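Local coordinates for putative glycosyl hydrolase (Bacteroides thetaiotaomicron VPI-5482, PDB 3K11), which is of unestablished function but probably acts as a glycoside-cleaving hydrolase, at residues 82-96 / 149-161. Sequence-based numbering, arbitrary orientation.
Sequences YEWGVTYSALIAAAE and AVCTAMIKLRLKD. With EDO (1,2-ethanediol), chain P.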
loop_
_atom_site.group_PDB
_atom_site.type_symbol
_atom_site.label_atom_id
_atom_site.label_comp_id
_atom_site.label_asym_id
_atom_site.label_seq_id
_atom_site.Cartn_x
_atom_site.Cartn_y
_atom_site.Cartn_z
ATOM N N TYR A 82 -33.125 7.087 -3.325
ATOM C CA TYR A 82 -32.637 5.786 -2.846
ATOM C C TYR A 82 -31.945 5.938 -1.506
ATOM O O TYR A 82 -32.034 5.052 -0.666
ATOM C CB TYR A 82 -31.728 5.122 -3.876
ATOM C CG TYR A 82 -30.352 5.694 -4.056
ATOM C CD1 TYR A 82 -29.316 5.305 -3.211
ATOM C CD2 TYR A 82 -30.039 6.502 -5.111
ATOM C CE1 TYR A 82 -28.051 5.778 -3.384
ATOM C CE2 TYR A 82 -28.766 6.968 -5.286
ATOM C CZ TYR A 82 -27.775 6.612 -4.400
ATOM O OH TYR A 82 -26.455 7.019 -4.584
ATOM N N GLU A 83 -31.305 7.095 -1.302
ATOM C CA GLU A 83 -30.681 7.404 0.002
ATOM C C GLU A 83 -31.692 7.297 1.117
ATOM O O GLU A 83 -31.409 6.748 2.190
ATOM C CB GLU A 83 -29.999 8.774 -0.002
ATOM C CG GLU A 83 -28.917 8.970 -1.044
ATOM C CD GLU A 83 -29.403 9.690 -2.282
ATOM O OE1 GLU A 83 -30.347 9.221 -2.917
ATOM O OE2 GLU A 83 -28.802 10.719 -2.639
ATOM N N TRP A 84 -32.899 7.804 0.884
ATOM C CA TRP A 84 -33.900 7.723 1.942
ATOM C C TRP A 84 -34.497 6.330 2.047
ATOM O O TRP A 84 -34.919 5.937 3.129
ATOM C CB TRP A 84 -34.954 8.860 1.816
ATOM C CG TRP A 84 -34.993 9.627 3.083
ATOM C CD1 TRP A 84 -36.021 9.759 3.941
ATOM C CD2 TRP A 84 -33.864 10.264 3.711
ATOM N NE1 TRP A 84 -35.639 10.482 5.027
ATOM C CE2 TRP A 84 -34.314 10.798 4.922
ATOM C CE3 TRP A 84 -32.522 10.418 3.360
ATOM C CZ2 TRP A 84 -33.479 11.503 5.777
ATOM C CZ3 TRP A 84 -31.675 11.127 4.223
ATOM C CH2 TRP A 84 -32.159 11.642 5.413
ATOM N N GLY A 85 -34.515 5.567 0.941
ATOM C CA GLY A 85 -34.851 4.141 1.014
ATOM C C GLY A 85 -33.962 3.476 2.072
ATOM O O GLY A 85 -34.431 2.680 2.920
ATOM N N VAL A 86 -32.686 3.828 2.073
ATOM C CA VAL A 86 -31.800 3.276 3.100
ATOM C C VAL A 86 -32.225 3.751 4.492
ATOM O O VAL A 86 -32.311 2.961 5.469
ATOM C CB VAL A 86 -30.305 3.616 2.813
ATOM C CG1 VAL A 86 -29.404 2.995 3.916
ATOM C CG2 VAL A 86 -29.908 3.159 1.420
ATOM N N THR A 87 -32.550 5.037 4.614
ATOM C CA THR A 87 -32.972 5.592 5.912
ATOM C C THR A 87 -34.197 4.871 6.439
ATOM O O THR A 87 -34.288 4.565 7.646
ATOM C CB THR A 87 -33.240 7.089 5.788
ATOM O OG1 THR A 87 -32.028 7.754 5.410
ATOM C CG2 THR A 87 -33.799 7.694 7.116
ATOM N N TYR A 88 -35.156 4.608 5.558
ATOM C CA TYR A 88 -36.365 3.908 6.010
ATOM C C TYR A 88 -36.054 2.500 6.544
ATOM O O TYR A 88 -36.581 2.089 7.578
ATOM C CB TYR A 88 -37.394 3.808 4.886
ATOM C CG TYR A 88 -37.934 5.141 4.423
ATOM C CD1 TYR A 88 -38.493 6.048 5.330
ATOM C CD2 TYR A 88 -37.919 5.484 3.079
ATOM C CE1 TYR A 88 -38.977 7.273 4.892
ATOM C CE2 TYR A 88 -38.402 6.713 2.641
ATOM C CZ TYR A 88 -38.947 7.593 3.543
ATOM O OH TYR A 88 -39.427 8.820 3.114
ATOM N N SER A 89 -35.226 1.747 5.817
ATOM C CA SER A 89 -34.797 0.410 6.286
ATOM C C SER A 89 -34.048 0.497 7.602
ATOM O O SER A 89 -34.266 -0.332 8.501
ATOM C CB SER A 89 -33.944 -0.341 5.225
ATOM O OG SER A 89 -34.767 -1.016 4.253
ATOM N N ALA A 90 -33.174 1.492 7.723
ATOM C CA ALA A 90 -32.439 1.729 8.975
ATOM C C ALA A 90 -33.346 1.922 10.175
ATOM O O ALA A 90 -33.125 1.352 11.274
ATOM C CB ALA A 90 -31.532 2.937 8.810
ATOM N N LEU A 91 -34.364 2.757 9.996
ATOM C CA LEU A 91 -35.300 3.082 11.090
ATOM C C LEU A 91 -36.214 1.929 11.459
ATOM O O LEU A 91 -36.560 1.754 12.647
ATOM C CB LEU A 91 -36.103 4.333 10.716
ATOM C CG LEU A 91 -35.273 5.633 10.743
ATOM C CD1 LEU A 91 -36.059 6.799 10.087
ATOM C CD2 LEU A 91 -34.756 5.979 12.183
ATOM N N ILE A 92 -36.606 1.120 10.470
ATOM C CA ILE A 92 -37.329 -0.117 10.759
ATOM C C ILE A 92 -36.459 -0.988 11.665
ATOM O O ILE A 92 -36.903 -1.536 12.676
ATOM C CB ILE A 92 -37.712 -0.853 9.468
ATOM C CG1 ILE A 92 -38.768 -0.073 8.684
ATOM C CG2 ILE A 92 -38.238 -2.309 9.752
ATOM C CD1 ILE A 92 -38.868 -0.520 7.208
ATOM N N ALA A 93 -35.183 -1.093 11.320
ATOM C CA ALA A 93 -34.277 -1.895 12.122
ATOM C C ALA A 93 -34.050 -1.289 13.493
ATOM O O ALA A 93 -34.030 -2.017 14.499
ATOM C CB ALA A 93 -32.923 -2.093 11.392
ATOM N N ALA A 94 -33.877 0.035 13.548
ATOM C CA ALA A 94 -33.634 0.709 14.820
ATOM C C ALA A 94 -34.820 0.528 15.784
ATOM O O ALA A 94 -34.619 0.361 17.003
ATOM C CB ALA A 94 -33.309 2.169 14.615
ATOM N N ALA A 95 -36.052 0.545 15.257
ATOM C CA ALA A 95 -37.212 0.356 16.130
ATOM C C ALA A 95 -37.099 -1.002 16.789
ATOM O O ALA A 95 -37.473 -1.156 17.931
ATOM C CB ALA A 95 -38.547 0.446 15.352
ATOM N N GLU A 96 -36.589 -1.990 16.062
ATOM C CA GLU A 96 -36.500 -3.343 16.586
ATOM C C GLU A 96 -35.403 -3.517 17.613
ATOM O O GLU A 96 -35.619 -4.178 18.621
ATOM C CB GLU A 96 -36.288 -4.349 15.468
ATOM C CG GLU A 96 -36.518 -5.790 15.942
ATOM C CD GLU A 96 -36.051 -6.811 14.940
ATOM O OE1 GLU A 96 -36.224 -6.556 13.717
ATOM O OE2 GLU A 96 -35.520 -7.863 15.380
ATOM N N ALA A 149 -34.410 0.632 -3.322
ATOM C CA ALA A 149 -34.190 0.823 -1.887
ATOM C C ALA A 149 -35.477 1.210 -1.192
ATOM O O ALA A 149 -35.739 0.747 -0.093
ATOM C CB ALA A 149 -33.123 1.876 -1.651
ATOM N N VAL A 150 -36.271 2.079 -1.829
ATOM C CA VAL A 150 -37.564 2.506 -1.256
ATOM C C VAL A 150 -38.587 1.379 -1.258
ATOM O O VAL A 150 -39.216 1.117 -0.250
ATOM C CB VAL A 150 -38.124 3.758 -1.970
ATOM C CG1 VAL A 150 -39.535 4.096 -1.452
ATOM C CG2 VAL A 150 -37.176 4.955 -1.746
ATOM N N CYS A 151 -38.709 0.698 -2.389
ATOM C CA CYS A 151 -39.582 -0.466 -2.507
ATOM C C CYS A 151 -39.243 -1.510 -1.436
ATOM O O CYS A 151 -40.139 -2.043 -0.772
ATOM C CB CYS A 151 -39.416 -1.097 -3.890
ATOM S SG CYS A 151 -40.724 -2.328 -4.225
ATOM N N THR A 152 -37.949 -1.766 -1.231
ATOM C CA THR A 152 -37.499 -2.734 -0.244
ATOM C C THR A 152 -38.036 -2.388 1.134
ATOM O O THR A 152 -38.576 -3.257 1.837
ATOM C CB THR A 152 -35.975 -2.809 -0.237
ATOM O OG1 THR A 152 -35.536 -3.269 -1.534
ATOM C CG2 THR A 152 -35.409 -3.756 0.846
ATOM N N ALA A 153 -37.832 -1.148 1.557
ATOM C CA ALA A 153 -38.336 -0.701 2.873
ATOM C C ALA A 153 -39.857 -0.785 3.013
ATOM O O ALA A 153 -40.367 -1.133 4.091
ATOM C CB ALA A 153 -37.861 0.710 3.161
HETATM N N MSE A 154 -40.588 -0.462 1.938
HETATM C CA MSE A 154 -42.053 -0.520 1.957
HETATM C C MSE A 154 -42.535 -1.953 2.123
HETATM O O MSE A 154 -43.460 -2.200 2.860
HETATM C CB MSE A 154 -42.636 0.071 0.683
HETATM C CG MSE A 154 -42.539 1.581 0.659
HETATM SE SE MSE A 154 -43.321 2.277 -0.998
HETATM C CE MSE A 154 -43.155 4.147 -0.574
ATOM N N ILE A 155 -41.898 -2.901 1.412
ATOM C CA ILE A 155 -42.200 -4.327 1.616
ATOM C C ILE A 155 -41.937 -4.752 3.071
ATOM O O ILE A 155 -42.809 -5.320 3.732
ATOM C CB ILE A 155 -41.387 -5.197 0.661
ATOM C CG1 ILE A 155 -41.869 -4.999 -0.789
ATOM C CG2 ILE A 155 -41.527 -6.678 1.034
ATOM C CD1 ILE A 155 -40.745 -5.436 -1.860
ATOM N N LYS A 156 -40.768 -4.388 3.606
ATOM C CA LYS A 156 -40.431 -4.737 4.964
ATOM C C LYS A 156 -41.459 -4.270 5.971
ATOM O O LYS A 156 -41.897 -5.039 6.833
ATOM C CB LYS A 156 -39.081 -4.165 5.339
ATOM C CG LYS A 156 -37.892 -4.864 4.692
ATOM C CD LYS A 156 -36.660 -4.037 4.928
ATOM C CE LYS A 156 -35.370 -4.717 4.503
ATOM N NZ LYS A 156 -34.173 -3.842 4.723
ATOM N N LEU A 157 -41.899 -3.022 5.852
ATOM C CA LEU A 157 -42.867 -2.518 6.823
ATOM C C LEU A 157 -44.272 -3.065 6.583
ATOM O O LEU A 157 -44.978 -3.404 7.526
ATOM C CB LEU A 157 -42.873 -0.989 6.874
ATOM C CG LEU A 157 -43.642 -0.367 8.064
ATOM C CD1 LEU A 157 -43.111 -0.896 9.398
ATOM C CD2 LEU A 157 -43.502 1.158 8.030
ATOM N N ARG A 158 -44.671 -3.194 5.322
ATOM C CA ARG A 158 -45.985 -3.715 5.070
ATOM C C ARG A 158 -46.134 -5.149 5.563
ATOM O O ARG A 158 -47.212 -5.548 6.024
ATOM C CB ARG A 158 -46.369 -3.611 3.603
ATOM C CG ARG A 158 -47.790 -4.095 3.359
ATOM C CD ARG A 158 -48.353 -3.527 2.073
ATOM N NE ARG A 158 -49.436 -4.407 1.663
ATOM C CZ ARG A 158 -50.616 -4.446 2.243
ATOM N NH1 ARG A 158 -50.941 -3.586 3.203
ATOM N NH2 ARG A 158 -51.508 -5.344 1.840
ATOM N N LEU A 159 -45.082 -5.941 5.465
ATOM C CA LEU A 159 -45.146 -7.295 5.998
ATOM C C LEU A 159 -45.269 -7.307 7.519
ATOM O O LEU A 159 -45.721 -8.297 8.080
ATOM C CB LEU A 159 -43.957 -8.119 5.534
ATOM C CG LEU A 159 -43.999 -8.494 4.041
ATOM C CD1 LEU A 159 -42.642 -9.067 3.597
ATOM C CD2 LEU A 159 -45.130 -9.463 3.681
ATOM N N LYS A 160 -44.917 -6.209 8.179
ATOM C CA LYS A 160 -45.118 -6.068 9.626
ATOM C C LYS A 160 -46.450 -5.411 9.969
ATOM O O LYS A 160 -46.901 -5.514 11.111
ATOM C CB LYS A 160 -43.982 -5.266 10.240
ATOM C CG LYS A 160 -42.621 -5.913 10.147
ATOM C CD LYS A 160 -41.547 -4.973 10.690
ATOM C CE LYS A 160 -40.175 -5.680 10.852
ATOM N NZ LYS A 160 -39.281 -5.100 11.940
ATOM N N ASP A 161 -47.104 -4.790 8.983
ATOM C CA ASP A 161 -48.338 -4.050 9.185
ATOM C C ASP A 161 -49.210 -4.027 7.927
ATOM O O ASP A 161 -49.094 -3.159 7.081
ATOM C CB ASP A 161 -48.002 -2.613 9.571
ATOM C CG ASP A 161 -49.224 -1.773 9.836
ATOM O OD1 ASP A 161 -50.364 -2.304 9.807
ATOM O OD2 ASP A 161 -49.039 -0.561 10.079
HETATM C C1 EDO P . -49.730 -7.636 10.404
HETATM O O1 EDO P . -50.514 -6.611 9.827
HETATM C C2 EDO P . -49.118 -8.420 9.261
HETATM O O2 EDO P . -47.915 -8.957 9.796
HETATM O O HOH W 1 -34.081 -0.184 1.789
HETATM O O HOH W 2 -39.242 -2.800 13.030
#
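Ser89 OG accepts a hydrogen bond from Lys156 NZ at 2.9 Å and donates one to a water between the helices, which in turn donates hydrogen bonds to Gly85 O and Ala149 O. These bonds lie between two nearly parallel helices, 24° apart and 7.6 Å between axes, consistent with neighbouring inner helices of the (alpha/alpha)6 toroid of family 88. The ammonium group also forms a salt bridge with Glu277; an alanine in place of Lys156 would probably leave that carboxylate without its mate and Ser89 OG without its cross-helix donor. The helices come closest where Gly85 lacks a side chain: its CA lies 3.9 Å from that of Val150, and Val150 CG2 rests 3.7 Å from Gly85 CA. One turn on, the methyl of Ala153 fits as a knob among Gly85, Tyr88, Ser89 and Ile92, meeting Tyr88 CB at 3.6 Å. Ile92 returns the knob among Ala153, Lys156, Leu157 and Lys160; with CG1 beside its backbone N (chi1 -68°), CD1 reaches Leu157 CB at 4.0 Å. At the exposed end, Glu96 pairs chiefly with Arg412 through OE2, while its OE1 makes a long salt bridge, 3.8 Å, to Lys160 NZ, which sits 3.7 Å from Ile92 CG2.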